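Local atomic coordinates of uncharacterized protein (Bacteroides thetaiotaomicron VPI-5482, PDB entry 3KNY), a protein that is of unknown function but has two domains, belongs to the BT_3535-like family and is probably a lipoprotein. Residues F18-P26 with N128-S136. Sequence-based numbering, arbitrary orientation.
Sequences FEENPEYAP and NGCTLYTHS
Asn21 runs obliquely past the side chain of Thr131, its OD1 3.5 Å from the methyl CG2 of Thr131. Its ND2 donates to the backbone O of Thr131 at 3.0 Å. That carbonyl oxygen lies in the amide plane of Asn21, but the donor sits 43° out of the carbonyl plane. A chi1 of -154° swings CG of Asn21 away from the backbone N and brings the amide to the strand. OD1 of Asn21 also lies 3.2 Å from OG1 of Thr134, whose side chain crosses that of Asn21 at about a right angle. Asn21 to Tyr24 form a type I beta turn in the loop between strand 7-10 and helix 40-49. The turn packs on strand 124-134, an outermost strand of a three-stranded antiparallel sheet. Here Leu132 and Tyr133 form a classic beta bulge opposite Ile141. Tyr24 reaches the same strand: its OH accepts from Thr131 N at 3.3 Å. The Tyr24 ring meets Thr131 O obliquely, CE2 being 3.6 Å from that oxygen. Phe94 of strand 93-97 touches both Asn21 and the Tyr24 ring. Exposed Glu23 takes a weak hydrogen bond through OE1 from Thr131 OG1 at 3.4 Å.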
# COMPACT_ATOMS: atom_id res chain seq x y z
N PHE A 18 -0.98 -4.01 -15.39
CA PHE A 18 -1.68 -2.92 -14.72
C PHE A 18 -2.94 -3.40 -13.96
O PHE A 18 -3.30 -2.88 -12.90
CB PHE A 18 -2.10 -1.86 -15.77
CG PHE A 18 -0.96 -0.95 -16.26
CD1 PHE A 18 0.14 -1.47 -16.97
CD2 PHE A 18 -1.01 0.43 -16.04
CE1 PHE A 18 1.18 -0.63 -17.41
CE2 PHE A 18 0.02 1.27 -16.48
CZ PHE A 18 1.12 0.74 -17.17
N GLU A 19 -3.59 -4.43 -14.51
CA GLU A 19 -4.89 -4.86 -14.02
C GLU A 19 -4.86 -5.58 -12.64
O GLU A 19 -5.89 -5.64 -11.95
CB GLU A 19 -5.57 -5.73 -15.10
CG GLU A 19 -5.45 -5.18 -16.55
N GLU A 20 -3.71 -6.09 -12.20
CA GLU A 20 -3.65 -6.94 -10.99
C GLU A 20 -4.04 -6.25 -9.66
O GLU A 20 -4.66 -6.86 -8.79
CB GLU A 20 -2.26 -7.55 -10.80
CG GLU A 20 -1.73 -8.30 -12.00
CD GLU A 20 -0.50 -9.12 -11.64
OE1 GLU A 20 -0.02 -9.00 -10.50
OE2 GLU A 20 -0.02 -9.89 -12.51
N ASN A 21 -3.59 -5.02 -9.48
CA ASN A 21 -4.00 -4.22 -8.34
C ASN A 21 -4.06 -2.83 -8.95
O ASN A 21 -3.11 -2.05 -8.87
CB ASN A 21 -3.03 -4.35 -7.14
CG ASN A 21 -3.72 -4.08 -5.78
OD1 ASN A 21 -4.94 -3.91 -5.72
ND2 ASN A 21 -2.93 -4.04 -4.70
N PRO A 22 -5.18 -2.53 -9.62
CA PRO A 22 -5.27 -1.39 -10.53
C PRO A 22 -5.09 -0.01 -9.89
O PRO A 22 -4.73 0.92 -10.60
CB PRO A 22 -6.68 -1.53 -11.13
CG PRO A 22 -7.47 -2.25 -10.08
CD PRO A 22 -6.50 -3.15 -9.36
N GLU A 23 -5.29 0.10 -8.58
CA GLU A 23 -5.12 1.39 -7.89
C GLU A 23 -3.64 1.78 -7.69
O GLU A 23 -3.36 2.89 -7.24
CB GLU A 23 -5.92 1.42 -6.55
CG GLU A 23 -5.34 0.61 -5.33
CD GLU A 23 -6.29 0.58 -4.08
OE1 GLU A 23 -7.44 0.10 -4.24
OE2 GLU A 23 -5.90 1.00 -2.93
N TYR A 24 -2.72 0.87 -8.04
CA TYR A 24 -1.28 1.05 -7.86
C TYR A 24 -0.48 1.06 -9.18
O TYR A 24 -0.73 0.26 -10.08
CB TYR A 24 -0.73 -0.08 -6.95
CG TYR A 24 -1.28 -0.05 -5.54
CD1 TYR A 24 -0.68 0.71 -4.53
CD2 TYR A 24 -2.41 -0.78 -5.20
CE1 TYR A 24 -1.20 0.76 -3.25
CE2 TYR A 24 -2.93 -0.75 -3.91
CZ TYR A 24 -2.33 0.02 -2.95
OH TYR A 24 -2.87 0.05 -1.69
N ALA A 25 0.51 1.95 -9.27
CA ALA A 25 1.38 2.06 -10.45
C ALA A 25 2.43 0.95 -10.47
O ALA A 25 3.15 0.77 -9.49
CB ALA A 25 2.07 3.44 -10.49
N PRO A 26 2.53 0.20 -11.58
CA PRO A 26 3.58 -0.81 -11.74
C PRO A 26 4.96 -0.20 -11.60
O PRO A 26 5.13 0.97 -11.94
CB PRO A 26 3.43 -1.28 -13.19
CG PRO A 26 2.06 -0.85 -13.63
CD PRO A 26 1.62 0.26 -12.74
N ASN A 128 -5.94 4.75 8.09
CA ASN A 128 -5.49 4.60 6.72
C ASN A 128 -5.64 3.13 6.40
O ASN A 128 -5.83 2.31 7.27
CB ASN A 128 -4.04 5.09 6.53
CG ASN A 128 -3.60 5.16 5.04
OD1 ASN A 128 -2.45 4.81 4.70
ND2 ASN A 128 -4.50 5.60 4.15
N GLY A 129 -5.58 2.80 5.13
CA GLY A 129 -5.93 1.47 4.69
C GLY A 129 -5.16 1.16 3.45
O GLY A 129 -4.42 1.97 2.94
N CYS A 130 -5.38 -0.01 2.91
CA CYS A 130 -4.42 -0.54 1.98
C CYS A 130 -4.93 -1.81 1.30
O CYS A 130 -5.34 -2.73 1.98
CB CYS A 130 -3.26 -0.88 2.85
SG CYS A 130 -2.05 -1.26 1.91
N THR A 131 -4.92 -1.88 -0.02
CA THR A 131 -5.42 -3.09 -0.66
C THR A 131 -4.25 -3.96 -0.93
O THR A 131 -3.41 -3.62 -1.75
CB THR A 131 -6.17 -2.80 -1.95
OG1 THR A 131 -7.32 -2.04 -1.62
CG2 THR A 131 -6.59 -4.09 -2.62
N LEU A 132 -4.19 -5.09 -0.24
CA LEU A 132 -3.03 -5.97 -0.32
C LEU A 132 -3.11 -6.88 -1.51
O LEU A 132 -2.08 -7.30 -2.02
CB LEU A 132 -2.88 -6.82 0.94
CG LEU A 132 -2.46 -6.07 2.20
CD1 LEU A 132 -2.41 -7.06 3.36
CD2 LEU A 132 -1.11 -5.36 1.97
N TYR A 133 -4.32 -7.19 -1.97
CA TYR A 133 -4.49 -8.16 -3.04
C TYR A 133 -5.87 -8.06 -3.64
O TYR A 133 -6.83 -7.77 -2.93
CB TYR A 133 -4.22 -9.57 -2.53
CG TYR A 133 -4.63 -10.66 -3.49
CD1 TYR A 133 -3.87 -10.98 -4.58
CD2 TYR A 133 -5.82 -11.37 -3.30
CE1 TYR A 133 -4.25 -11.97 -5.47
CE2 TYR A 133 -6.20 -12.36 -4.18
CZ TYR A 133 -5.42 -12.65 -5.26
OH TYR A 133 -5.79 -13.62 -6.14
N THR A 134 -5.96 -8.29 -4.95
CA THR A 134 -7.26 -8.29 -5.66
C THR A 134 -7.27 -9.41 -6.66
O THR A 134 -6.45 -9.43 -7.55
CB THR A 134 -7.54 -6.99 -6.42
OG1 THR A 134 -7.46 -5.89 -5.51
CG2 THR A 134 -8.90 -7.05 -7.00
N HIS A 135 -8.18 -10.35 -6.51
CA HIS A 135 -8.24 -11.46 -7.45
C HIS A 135 -8.87 -10.94 -8.74
O HIS A 135 -9.70 -10.01 -8.71
CB HIS A 135 -9.04 -12.63 -6.87
CG HIS A 135 -8.90 -13.90 -7.66
ND1 HIS A 135 -9.57 -14.11 -8.85
CD2 HIS A 135 -8.17 -15.02 -7.44
CE1 HIS A 135 -9.25 -15.29 -9.33
NE2 HIS A 135 -8.40 -15.87 -8.50
N SER A 136 -8.49 -11.53 -9.87
CA SER A 136 -9.03 -11.11 -11.16
C SER A 136 -10.52 -11.20 -11.16
O SER A 136 -11.18 -10.36 -11.74
CB SER A 136 -8.47 -11.92 -12.31
OG SER A 136 -8.68 -13.30 -12.09